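Local coordinates for ectoine dioxygenase (Sphingopyxis alaskensis RB2256, PDB 4Q5O), which hydroxylates L-ectoine selectively to 5-hydroxyectoine, an osmolyte that helps cells survive osmotic stress, with 2-oxoglutarate and oxygen as cosubstrates and iron(II) as cofactor, at residues R98-I103 against S136-K141; E130-Q135 against N272-R277; H152-T157 against I245-N250. One frame throughout, in Å; residues are numbered along the deposited sequence.

Contact 1 of 3, residues R98-I103 against S136-K141; sequences RSIFEI and SRLNYK. With AKG (2-oxoglutaric acid), chain D; 6CS ((4S,5S)-5-hydroxy-2-methyl-1,4,5,6-tetrahydropyrimidine-4-carboxylic acid), chain E.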
loop_
_atom_site.group_PDB
_atom_site.type_symbol
_atom_site.label_atom_id
_atom_site.label_comp_id
_atom_site.label_asym_id
_atom_site.label_seq_id
_atom_site.Cartn_x
_atom_site.Cartn_y
_atom_site.Cartn_z
ATOM N N ARG A 98 2.597 4.360 19.742
ATOM C CA ARG A 98 2.479 3.568 18.547
ATOM C C ARG A 98 2.457 2.091 18.936
ATOM O O ARG A 98 1.896 1.252 18.241
ATOM C CB ARG A 98 3.614 3.916 17.585
ATOM C CG ARG A 98 3.521 5.351 17.051
ATOM C CD ARG A 98 2.263 5.558 16.183
ATOM N NE ARG A 98 2.115 6.933 15.683
ATOM C CZ ARG A 98 1.189 7.796 16.105
ATOM N NH1 ARG A 98 0.307 7.435 17.034
ATOM N NH2 ARG A 98 1.131 9.019 15.591
ATOM N N SER A 99 3.043 1.778 20.077
ATOM C CA SER A 99 3.089 0.400 20.517
ATOM C C SER A 99 3.194 0.301 22.018
ATOM O O SER A 99 3.734 1.190 22.675
ATOM C CB SER A 99 4.283 -0.309 19.895
ATOM O OG SER A 99 4.162 -0.292 18.495
ATOM N N ILE A 100 2.652 -0.783 22.551
ATOM C CA ILE A 100 2.875 -1.149 23.934
ATOM C C ILE A 100 3.263 -2.628 23.923
ATOM O O ILE A 100 2.503 -3.454 23.421
ATOM C CB ILE A 100 1.612 -0.909 24.778
ATOM C CG1 ILE A 100 1.113 0.526 24.588
ATOM C CG2 ILE A 100 1.887 -1.182 26.235
ATOM C CD1 ILE A 100 -0.337 0.738 24.963
ATOM N N PHE A 101 4.457 -2.960 24.418
ATOM C CA PHE A 101 4.879 -4.362 24.494
ATOM C C PHE A 101 4.336 -4.978 25.772
ATOM O O PHE A 101 3.800 -4.268 26.611
ATOM C CB PHE A 101 6.407 -4.506 24.440
ATOM C CG PHE A 101 6.998 -4.246 23.077
ATOM C CD1 PHE A 101 7.586 -3.024 22.777
ATOM C CD2 PHE A 101 6.966 -5.223 22.095
ATOM C CE1 PHE A 101 8.115 -2.785 21.520
ATOM C CE2 PHE A 101 7.507 -4.988 20.836
ATOM C CZ PHE A 101 8.078 -3.773 20.551
ATOM N N GLU A 102 4.470 -6.291 25.914
ATOM C CA GLU A 102 4.004 -7.003 27.109
ATOM C C GLU A 102 2.593 -6.613 27.548
ATOM O O GLU A 102 2.355 -6.405 28.735
ATOM C CB GLU A 102 4.974 -6.810 28.285
ATOM C CG GLU A 102 6.331 -7.503 28.143
ATOM C CD GLU A 102 6.294 -9.022 28.380
ATOM O OE1 GLU A 102 5.885 -9.462 29.487
ATOM O OE2 GLU A 102 6.702 -9.777 27.456
ATOM N N ILE A 103 1.669 -6.496 26.597
ATOM C CA ILE A 103 0.284 -6.197 26.928
ATOM C C ILE A 103 -0.400 -7.457 27.415
ATOM O O ILE A 103 -1.457 -7.385 28.032
ATOM C CB ILE A 103 -0.518 -5.632 25.721
ATOM C CG1 ILE A 103 -0.061 -6.292 24.436
ATOM C CG2 ILE A 103 -0.413 -4.107 25.623
ATOM C CD1 ILE A 103 -0.901 -7.458 24.049
ATOM N N SER A 136 4.130 -10.080 23.129
ATOM C CA SER A 136 2.847 -9.594 22.694
ATOM C C SER A 136 3.008 -8.110 22.406
ATOM O O SER A 136 3.992 -7.508 22.805
ATOM C CB SER A 136 1.788 -9.861 23.751
ATOM O OG SER A 136 2.065 -9.112 24.908
ATOM N N ARG A 137 2.061 -7.522 21.691
ATOM C CA ARG A 137 2.143 -6.102 21.374
ATOM C C ARG A 137 0.732 -5.580 21.143
ATOM O O ARG A 137 -0.156 -6.351 20.774
ATOM C CB ARG A 137 2.993 -5.896 20.116
ATOM C CG ARG A 137 3.785 -4.591 20.118
ATOM C CD ARG A 137 4.411 -4.249 18.763
ATOM N NE ARG A 137 5.435 -5.205 18.342
ATOM C CZ ARG A 137 6.468 -4.892 17.559
ATOM N NH1 ARG A 137 6.616 -3.639 17.123
ATOM N NH2 ARG A 137 7.359 -5.827 17.226
ATOM N N LEU A 138 0.506 -4.291 21.397
ATOM C CA LEU A 138 -0.685 -3.610 20.875
ATOM C C LEU A 138 -0.212 -2.454 20.001
ATOM O O LEU A 138 0.602 -1.640 20.445
ATOM C CB LEU A 138 -1.585 -3.098 21.993
ATOM C CG LEU A 138 -2.789 -2.214 21.628
ATOM C CD1 LEU A 138 -3.967 -3.006 21.067
ATOM C CD2 LEU A 138 -3.240 -1.405 22.828
ATOM N N ASN A 139 -0.721 -2.399 18.767
ATOM C CA ASN A 139 -0.244 -1.462 17.734
ATOM C C ASN A 139 -1.308 -0.511 17.250
ATOM O O ASN A 139 -2.358 -0.935 16.795
ATOM C CB ASN A 139 0.221 -2.221 16.491
ATOM C CG ASN A 139 1.539 -2.897 16.681
ATOM O OD1 ASN A 139 2.474 -2.303 17.203
ATOM N ND2 ASN A 139 1.629 -4.153 16.262
ATOM N N TYR A 140 -1.025 0.774 17.318
ATOM C CA TYR A 140 -1.839 1.763 16.639
ATOM C C TYR A 140 -1.000 2.409 15.517
ATOM O O TYR A 140 -0.021 3.092 15.797
ATOM C CB TYR A 140 -2.343 2.828 17.629
ATOM C CG TYR A 140 -3.223 3.856 16.963
ATOM C CD1 TYR A 140 -4.570 3.608 16.764
ATOM C CD2 TYR A 140 -2.694 5.061 16.487
ATOM C CE1 TYR A 140 -5.372 4.527 16.123
ATOM C CE2 TYR A 140 -3.494 5.999 15.849
ATOM C CZ TYR A 140 -4.836 5.724 15.668
ATOM O OH TYR A 140 -5.659 6.642 15.040
ATOM N N LYS A 141 -1.355 2.176 14.255
ATOM C CA LYS A 141 -0.693 2.879 13.151
ATOM C C LYS A 141 -1.673 3.852 12.480
ATOM O O LYS A 141 -2.582 3.433 11.764
ATOM C CB LYS A 141 -0.065 1.895 12.142
ATOM C CG LYS A 141 0.997 0.946 12.760
ATOM C CD LYS A 141 1.983 0.321 11.734
ATOM C CE LYS A 141 1.494 -1.011 11.095
ATOM N NZ LYS A 141 1.618 -2.250 11.943
HETATM C C1 AKG D . 4.341 -6.425 13.657
HETATM O O1 AKG D . 4.359 -5.283 14.209
HETATM O O2 AKG D . 3.999 -7.433 14.353
HETATM C C2 AKG D . 4.733 -6.583 12.177
HETATM O O5 AKG D . 5.610 -7.354 11.824
HETATM C C3 AKG D . 4.035 -5.781 11.099
HETATM C C4 AKG D . 5.021 -4.769 10.576
HETATM C C5 AKG D . 5.280 -3.778 11.694
HETATM O O3 AKG D . 4.555 -2.749 11.786
HETATM O O4 AKG D . 6.207 -3.975 12.534
HETATM O O 6CS E . 11.128 -6.105 13.816
HETATM C C 6CS E . 11.148 -7.281 13.328
HETATM O OXT 6CS E . 11.803 -7.462 12.261
HETATM C CA 6CS E . 10.475 -8.428 14.047
HETATM N N 6CS E . 10.688 -8.050 15.404
HETATM C CAI 6CS E . 9.879 -8.254 16.421
HETATM C CAA 6CS E . 10.342 -7.706 17.744
HETATM N NAG 6CS E . 8.632 -8.938 16.290
HETATM C CG2 6CS E . 8.331 -9.391 14.989
HETATM C CB 6CS E . 8.994 -8.769 13.759
HETATM O OG1 6CS E . 8.980 -9.830 12.766
#

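Contact 2 of 3, residues E130-Q135 against N272-R277; sequences EVYIHQ and NAVSNR. With 6CS ((4S,5S)-5-hydroxy-2-methyl-1,4,5,6-tetrahydropyrimidine-4-carboxylic acid), chain E.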
loop_
_atom_site.group_PDB
_atom_site.type_symbol
_atom_site.label_atom_id
_atom_site.label_comp_id
_atom_site.label_asym_id
_atom_site.label_seq_id
_atom_site.Cartn_x
_atom_site.Cartn_y
_atom_site.Cartn_z
ATOM N N GLU A 130 2.464 -27.480 24.809
ATOM C CA GLU A 130 1.901 -26.380 25.558
ATOM C C GLU A 130 2.623 -25.132 25.070
ATOM O O GLU A 130 3.760 -25.222 24.602
ATOM C CB GLU A 130 2.059 -26.601 27.074
ATOM C CG GLU A 130 1.255 -27.788 27.625
ATOM C CD GLU A 130 -0.254 -27.591 27.522
ATOM O OE1 GLU A 130 -0.721 -26.426 27.445
ATOM O OE2 GLU A 130 -0.979 -28.605 27.519
ATOM N N VAL A 131 1.958 -23.981 25.151
ATOM C CA VAL A 131 2.516 -22.741 24.621
ATOM C C VAL A 131 2.608 -21.681 25.704
ATOM O O VAL A 131 2.194 -21.904 26.839
ATOM C CB VAL A 131 1.650 -22.165 23.472
ATOM C CG1 VAL A 131 1.480 -23.182 22.363
ATOM C CG2 VAL A 131 0.287 -21.718 24.007
ATOM N N TYR A 132 3.133 -20.520 25.322
ATOM C CA TYR A 132 3.194 -19.344 26.176
ATOM C C TYR A 132 3.518 -18.137 25.299
ATOM O O TYR A 132 3.940 -18.282 24.158
ATOM C CB TYR A 132 4.267 -19.512 27.265
ATOM C CG TYR A 132 5.683 -19.422 26.750
ATOM C CD1 TYR A 132 6.267 -20.486 26.060
ATOM C CD2 TYR A 132 6.440 -18.273 26.944
ATOM C CE1 TYR A 132 7.577 -20.403 25.575
ATOM C CE2 TYR A 132 7.736 -18.186 26.471
ATOM C CZ TYR A 132 8.301 -19.248 25.787
ATOM O OH TYR A 132 9.586 -19.139 25.310
ATOM N N ILE A 133 3.333 -16.942 25.831
ATOM C CA ILE A 133 3.625 -15.753 25.060
ATOM C C ILE A 133 5.115 -15.418 25.087
ATOM O O ILE A 133 5.684 -15.134 26.145
ATOM C CB ILE A 133 2.815 -14.545 25.558
ATOM C CG1 ILE A 133 1.335 -14.919 25.766
ATOM C CG2 ILE A 133 3.005 -13.349 24.624
ATOM C CD1 ILE A 133 0.667 -15.622 24.587
ATOM N N HIS A 134 5.730 -15.461 23.909
ATOM C CA HIS A 134 7.121 -15.068 23.700
ATOM C C HIS A 134 7.226 -13.547 23.660
ATOM O O HIS A 134 8.229 -12.964 24.085
ATOM C CB HIS A 134 7.634 -15.664 22.378
ATOM C CG HIS A 134 8.801 -14.938 21.793
ATOM N ND1 HIS A 134 10.104 -15.327 22.011
ATOM C CD2 HIS A 134 8.865 -13.856 20.978
ATOM C CE1 HIS A 134 10.922 -14.514 21.362
ATOM N NE2 HIS A 134 10.195 -13.612 20.727
ATOM N N GLN A 135 6.173 -12.922 23.134
ATOM C CA GLN A 135 6.094 -11.474 22.897
ATOM C C GLN A 135 4.649 -11.163 22.577
ATOM O O GLN A 135 3.998 -11.909 21.853
ATOM C CB GLN A 135 6.977 -11.024 21.729
ATOM C CG GLN A 135 6.603 -9.641 21.155
ATOM C CD GLN A 135 7.484 -9.176 19.986
ATOM O OE1 GLN A 135 8.674 -9.490 19.915
ATOM N NE2 GLN A 135 6.894 -8.413 19.069
ATOM N N ASN A 272 4.921 -19.432 21.546
ATOM C CA ASN A 272 6.057 -20.334 21.415
ATOM C C ASN A 272 5.730 -21.592 22.206
ATOM O O ASN A 272 5.125 -21.507 23.264
ATOM C CB ASN A 272 7.305 -19.663 21.981
ATOM C CG ASN A 272 8.570 -20.399 21.641
ATOM O OD1 ASN A 272 8.715 -20.927 20.545
ATOM N ND2 ASN A 272 9.500 -20.443 22.587
ATOM N N ALA A 273 6.075 -22.761 21.684
ATOM C CA ALA A 273 5.873 -23.993 22.437
ATOM C C ALA A 273 6.875 -24.016 23.590
ATOM O O ALA A 273 8.014 -23.546 23.437
ATOM C CB ALA A 273 6.059 -25.196 21.553
ATOM N N VAL A 274 6.457 -24.533 24.745
ATOM C CA VAL A 274 7.340 -24.554 25.914
ATOM C C VAL A 274 8.608 -25.364 25.641
ATOM O O VAL A 274 9.681 -25.001 26.122
ATOM C CB VAL A 274 6.630 -25.034 27.204
ATOM C CG1 VAL A 274 5.756 -23.927 27.766
ATOM C CG2 VAL A 274 5.797 -26.264 26.929
ATOM N N SER A 275 8.486 -26.421 24.829
ATOM C CA SER A 275 9.633 -27.250 24.430
ATOM C C SER A 275 10.730 -26.420 23.792
ATOM O O SER A 275 11.877 -26.863 23.709
ATOM C CB SER A 275 9.241 -28.316 23.394
ATOM O OG SER A 275 8.066 -29.025 23.727
ATOM N N ASN A 276 10.367 -25.232 23.316
ATOM C CA ASN A 276 11.225 -24.466 22.426
ATOM C C ASN A 276 11.687 -23.164 23.077
ATOM O O ASN A 276 12.023 -22.191 22.391
ATOM C CB ASN A 276 10.467 -24.205 21.115
ATOM C CG ASN A 276 11.358 -23.698 20.009
ATOM O OD1 ASN A 276 12.542 -24.018 19.956
ATOM N ND2 ASN A 276 10.794 -22.889 19.118
ATOM N N ARG A 277 11.717 -23.165 24.410
ATOM C CA ARG A 277 12.096 -21.986 25.189
ATOM C C ARG A 277 13.456 -21.441 24.768
ATOM O O ARG A 277 14.298 -22.180 24.240
ATOM C CB ARG A 277 12.083 -22.277 26.694
ATOM C CG ARG A 277 13.079 -23.347 27.147
ATOM C CD ARG A 277 13.336 -23.319 28.666
ATOM N NE ARG A 277 13.636 -24.649 29.205
ATOM C CZ ARG A 277 14.694 -24.942 29.956
ATOM N NH1 ARG A 277 15.573 -24.000 30.265
ATOM N NH2 ARG A 277 14.873 -26.181 30.399
HETATM O O 6CS E . 11.128 -6.105 13.816
HETATM C C 6CS E . 11.148 -7.281 13.328
HETATM O OXT 6CS E . 11.803 -7.462 12.261
HETATM C CA 6CS E . 10.475 -8.428 14.047
HETATM N N 6CS E . 10.688 -8.050 15.404
HETATM C CAI 6CS E . 9.879 -8.254 16.421
HETATM C CAA 6CS E . 10.342 -7.706 17.744
HETATM N NAG 6CS E . 8.632 -8.938 16.290
HETATM C CG2 6CS E . 8.331 -9.391 14.989
HETATM C CB 6CS E . 8.994 -8.769 13.759
HETATM O OG1 6CS E . 8.980 -9.830 12.766
#

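Contact 3 of 3, residues H152-T157 against I245-N250; sequences HSDFET and ILFDCN. With FE (Fe (III) ion), chain C; 6CS ((4S,5S)-5-hydroxy-2-methyl-1,4,5,6-tetrahydropyrimidine-4-carboxylic acid), chain E.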
loop_
_atom_site.group_PDB
_atom_site.type_symbol
_atom_site.label_atom_id
_atom_site.label_comp_id
_atom_site.label_asym_id
_atom_site.label_seq_id
_atom_site.Cartn_x
_atom_site.Cartn_y
_atom_site.Cartn_z
ATOM N N HIS A 152 10.790 -9.329 6.218
ATOM C CA HIS A 152 11.575 -9.997 7.250
ATOM C C HIS A 152 10.845 -11.230 7.816
ATOM O O HIS A 152 9.606 -11.272 7.893
ATOM C CB HIS A 152 11.820 -9.036 8.400
ATOM C CG HIS A 152 10.592 -8.775 9.215
ATOM N ND1 HIS A 152 9.695 -7.771 8.926
ATOM C CD2 HIS A 152 10.089 -9.428 10.283
ATOM C CE1 HIS A 152 8.699 -7.802 9.799
ATOM N NE2 HIS A 152 8.918 -8.799 10.635
ATOM N N SER A 153 11.631 -12.217 8.237
ATOM C CA SER A 153 11.133 -13.369 8.976
ATOM C C SER A 153 11.333 -13.181 10.488
ATOM O O SER A 153 12.473 -13.046 10.950
ATOM C CB SER A 153 11.854 -14.623 8.508
ATOM O OG SER A 153 11.536 -15.713 9.340
ATOM N N ASP A 154 10.238 -13.133 11.246
ATOM C CA ASP A 154 10.309 -13.033 12.712
ATOM C C ASP A 154 11.341 -13.988 13.287
ATOM O O ASP A 154 12.215 -13.578 14.044
ATOM C CB ASP A 154 8.966 -13.358 13.368
ATOM C CG ASP A 154 7.892 -12.334 13.062
ATOM O OD1 ASP A 154 8.192 -11.339 12.365
ATOM O OD2 ASP A 154 6.743 -12.510 13.518
ATOM N N PHE A 155 11.243 -15.259 12.909
ATOM C CA PHE A 155 12.160 -16.282 13.414
ATOM C C PHE A 155 13.629 -15.974 13.190
ATOM O O PHE A 155 14.481 -16.518 13.876
ATOM C CB PHE A 155 11.860 -17.659 12.809
ATOM C CG PHE A 155 12.834 -18.731 13.231
ATOM C CD1 PHE A 155 12.756 -19.297 14.486
ATOM C CD2 PHE A 155 13.822 -19.166 12.376
ATOM C CE1 PHE A 155 13.644 -20.296 14.878
ATOM C CE2 PHE A 155 14.705 -20.133 12.762
ATOM C CZ PHE A 155 14.615 -20.706 14.020
ATOM N N GLU A 156 13.950 -15.139 12.216
ATOM C CA GLU A 156 15.360 -14.940 11.945
ATOM C C GLU A 156 15.969 -14.069 13.043
ATOM O O GLU A 156 17.075 -14.318 13.494
ATOM C CB GLU A 156 15.602 -14.389 10.546
ATOM C CG GLU A 156 17.041 -14.512 10.075
ATOM C CD GLU A 156 17.894 -13.337 10.524
ATOM O OE1 GLU A 156 17.325 -12.248 10.795
ATOM O OE2 GLU A 156 19.134 -13.500 10.604
ATOM N N THR A 157 15.213 -13.082 13.500
ATOM C CA THR A 157 15.655 -12.206 14.569
ATOM C C THR A 157 15.509 -12.899 15.924
ATOM O O THR A 157 16.325 -12.724 16.821
ATOM C CB THR A 157 14.876 -10.883 14.530
ATOM O OG1 THR A 157 14.905 -10.387 13.190
ATOM C CG2 THR A 157 15.493 -9.859 15.441
ATOM N N ILE A 245 -5.343 -13.247 12.000
ATOM C CA ILE A 245 -4.396 -13.761 11.035
ATOM C C ILE A 245 -3.289 -14.548 11.732
ATOM O O ILE A 245 -2.499 -13.949 12.443
ATOM C CB ILE A 245 -3.752 -12.598 10.275
ATOM C CG1 ILE A 245 -4.837 -11.739 9.624
ATOM C CG2 ILE A 245 -2.766 -13.106 9.252
ATOM C CD1 ILE A 245 -4.336 -10.411 9.095
ATOM N N LEU A 246 -3.212 -15.869 11.527
ATOM C CA LEU A 246 -2.151 -16.687 12.148
ATOM C C LEU A 246 -1.025 -16.967 11.170
ATOM O O LEU A 246 -1.277 -17.412 10.050
ATOM C CB LEU A 246 -2.659 -18.067 12.597
ATOM C CG LEU A 246 -3.684 -18.269 13.688
ATOM C CD1 LEU A 246 -4.962 -17.617 13.279
ATOM C CD2 LEU A 246 -3.922 -19.741 13.868
ATOM N N PHE A 247 0.220 -16.760 11.585
ATOM C CA PHE A 247 1.336 -17.097 10.692
ATOM C C PHE A 247 2.585 -17.716 11.317
ATOM O O PHE A 247 3.052 -17.306 12.389
ATOM C CB PHE A 247 1.704 -15.932 9.759
ATOM C CG PHE A 247 2.071 -14.646 10.466
ATOM C CD1 PHE A 247 1.103 -13.879 11.116
ATOM C CD2 PHE A 247 3.376 -14.171 10.431
ATOM C CE1 PHE A 247 1.443 -12.673 11.748
ATOM C CE2 PHE A 247 3.715 -12.969 11.049
ATOM C CZ PHE A 247 2.746 -12.221 11.707
ATOM N N ASP A 248 3.126 -18.700 10.610
ATOM C CA ASP A 248 4.353 -19.347 11.032
ATOM C C ASP A 248 5.484 -18.342 11.242
ATOM O O ASP A 248 5.621 -17.369 10.485
ATOM C CB ASP A 248 4.772 -20.394 10.022
ATOM C CG ASP A 248 5.955 -21.200 10.493
ATOM O OD1 ASP A 248 5.769 -21.987 11.451
ATOM O OD2 ASP A 248 7.060 -21.054 9.914
ATOM N N CYS A 249 6.290 -18.592 12.270
ATOM C CA CYS A 249 7.321 -17.664 12.721
ATOM C C CYS A 249 8.301 -17.325 11.614
ATOM O O CYS A 249 8.819 -16.216 11.565
ATOM C CB CYS A 249 8.090 -18.261 13.890
ATOM S SG CYS A 249 8.857 -19.832 13.446
ATOM N N ASN A 250 8.568 -18.290 10.739
ATOM C CA ASN A 250 9.475 -18.048 9.635
ATOM C C ASN A 250 8.796 -17.581 8.323
ATOM O O ASN A 250 9.421 -17.607 7.270
ATOM C CB ASN A 250 10.382 -19.264 9.386
ATOM C CG ASN A 250 11.470 -18.979 8.333
ATOM O OD1 ASN A 250 12.139 -17.943 8.399
ATOM N ND2 ASN A 250 11.597 -19.863 7.329
HETATM FE FE FE C . 7.158 -9.241 12.166
HETATM O O 6CS E . 11.128 -6.105 13.816
HETATM C C 6CS E . 11.148 -7.281 13.328
HETATM O OXT 6CS E . 11.803 -7.462 12.261
HETATM C CA 6CS E . 10.475 -8.428 14.047
HETATM N N 6CS E . 10.688 -8.050 15.404
HETATM C CAI 6CS E . 9.879 -8.254 16.421
HETATM C CAA 6CS E . 10.342 -7.706 17.744
HETATM N NAG 6CS E . 8.632 -8.938 16.290
HETATM C CG2 6CS E . 8.331 -9.391 14.989
HETATM C CB 6CS E . 8.994 -8.769 13.759
HETATM O OG1 6CS E . 8.980 -9.830 12.766
#

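Contact 1 of 3, residues R98-I103 against S136-K141
The carbonyl oxygen of Arg98 is gripped from several directions. Tyr140 N donates to Arg98 O at 3.1 Å from above the carbonyl plane, and Asn139 adds a weaker CA-H...O contact to the same oxygen. The hydroxyl of Ser99 stands between two acceptors, OG being 2.8 Å from Arg98 O and 2.9 Å from Asn139 OD1. Further along, Ile100 and Leu138 exchange a reciprocal pair of backbone bonds, the hydrogen-bonded pair of this antiparallel register, and beyond it Phe101 and Arg137 form a non-hydrogen-bonded pair.

Their side chains run alongside each other in the same direction. The CG methylene of Arg137 lies over the face of the Phe101 ring, 4.2 Å from its centroid, as a CH-pi contact. A bend at chi3 (-65°) then carries the guanidinium on beyond CE2 and CZ of the ring, with the two planes 49° apart. Phe101 CE2 covers one face of that guanidinium, while O1 of 2-oxoglutarate stands over the opposite one, 4.0 Å from Arg137 CZ; the bound 5-hydroxyectoine approaches at its edge. The cation therefore sits between an aromatic ring and a carboxylate that would probably stabilise its charge. Lys141, a 2-oxoglutarate-binding residue, donates from NZ to O3 of the cosubstrate's other carboxylate at 3.0 Å.

On the sheet face away from the ligands, Ile103 CG2 packs on Leu138 CB at 3.9 Å, and Ile100 meets Leu138 side by side. Helix 63-78 covers that face, Leu77 touching Ile100, Leu138 and Tyr140. Strand 264-273 flanks 136-141, and strand 88-90 flanks 98-101, where Arg98 and Ser99 both face Val89 in a classic beta bulge.

Contact 2 of 3, residues E130-Q135 against N272-R277
Tyr132 and Asn272 lie side by side and point the same way, with the phenol ring and the amide turned 61° against each other. Asn272 ND2 donates to Tyr132 OH at 3.0 Å, the oxygen lying in the amide plane and the bond nearly straight at 164°. The second proton of ND2 goes to Asn276 O at 3.1 Å, so both N-H groups of this buried amide are used and its rotation is fixed. With chi1 at 72°, Tyr132 places its ring between its own backbone N and carbonyl carbon, lying along Asn272; Ala273 O meets the ring edge in plane. Val274 CG1 packs obliquely against Tyr132 CD1 at 3.9 Å. A phenylalanine in place of Tyr132 would lack the hydroxyl and would probably leave one N-H of Asn272 without its mate and the amide freer to turn.

Backbone bonds tie the two segments as well: Asn272 N donates to Tyr132 O at 3.0 Å, and Val274 N to Glu130 O at 2.8 Å. Beside them, His134 CB touches Asn272 CB, while the His134 ring meets Trp158, a residue important for ectoine stabilization. This is an antiparallel strand pairing of the double-stranded beta-helix core of 2-oxoglutarate dioxygenases, here at the point where strand 264-273 runs out into a 3-10 turn, and strand 131-141 leads on, past the corner at His134, to the ectoine-binding Gln135.

Contact 3 of 3, residues H152-T157 against I245-N250
Ser153 and Asn250 both turn their side chains anti to their backbone nitrogens, with chi1 at 171° and -173°, and this brings Ser153 OG onto Asn250 OD1. The hydroxyl donates to that oxygen; the modelled length is very short and doubtful at this resolution. Beside it, Phe155 N donates to Cys249 O at 2.9 Å, approaching from well above the carbonyl plane. Ser153 is the N-cap of helix 154-162, so the bond from Phe155 occupies an amide of the first turn that has no acceptor within the helix. Cys249 SG packs against Phe155 CB at 3.8 Å and lies obliquely to the ring, 4.9 Å from its centroid.

Beside the start of this helix lies the metal site, the His-X-Asp...His facial triad of 2-oxoglutarate dioxygenases. His152 NE2 and Asp154 OD1 each bind the iron at 2.4 Å, and His253 completes the protein ligands. One carboxylate oxygen of the product 5-hydroxyectoine, OXT, lies over a face of the His152 imidazole. The hydroxyl of the product is also modelled on the iron, but it stands implausibly close to Asp154 OD1, so its exact position is doubtful. Phe247 brings CE2 to within 3.9 Å of Asp154 OD2, and its ring also meets His253 edge-to-face.

Spanning Cys249, Asp248 OD2 accepts from Asn250 N at 3.3 Å in an Asx turn, which bends the chain as it leaves strand 244-248. The same carboxylate forms a salt bridge with Arg26, and Asn250 ND2 donates to the carbonyl oxygens of His193 and Thr195.

In the fold
From the N terminus, strand 97-101 leads through three helices to strand 131-141, and contact 1 closes that mostly helical excursion by pairing the two strands. Before it closes, the chain has already laid down 130-135, the first half of contact 2, so contacts 1 and 2 cross along the sequence while sharing one strand. Contact 2 waits for strand 264-273, and within that long interval contact 3 opens and shuts, joining the start of helix 154-162 to the end of strand 244-248. Contacts 1 and 2 thus bind three successive strands of the large antiparallel sheet, whereas contact 3 ties a strand of that sheet to the iron-bearing segment. Residues from all three contacts approach the bound product.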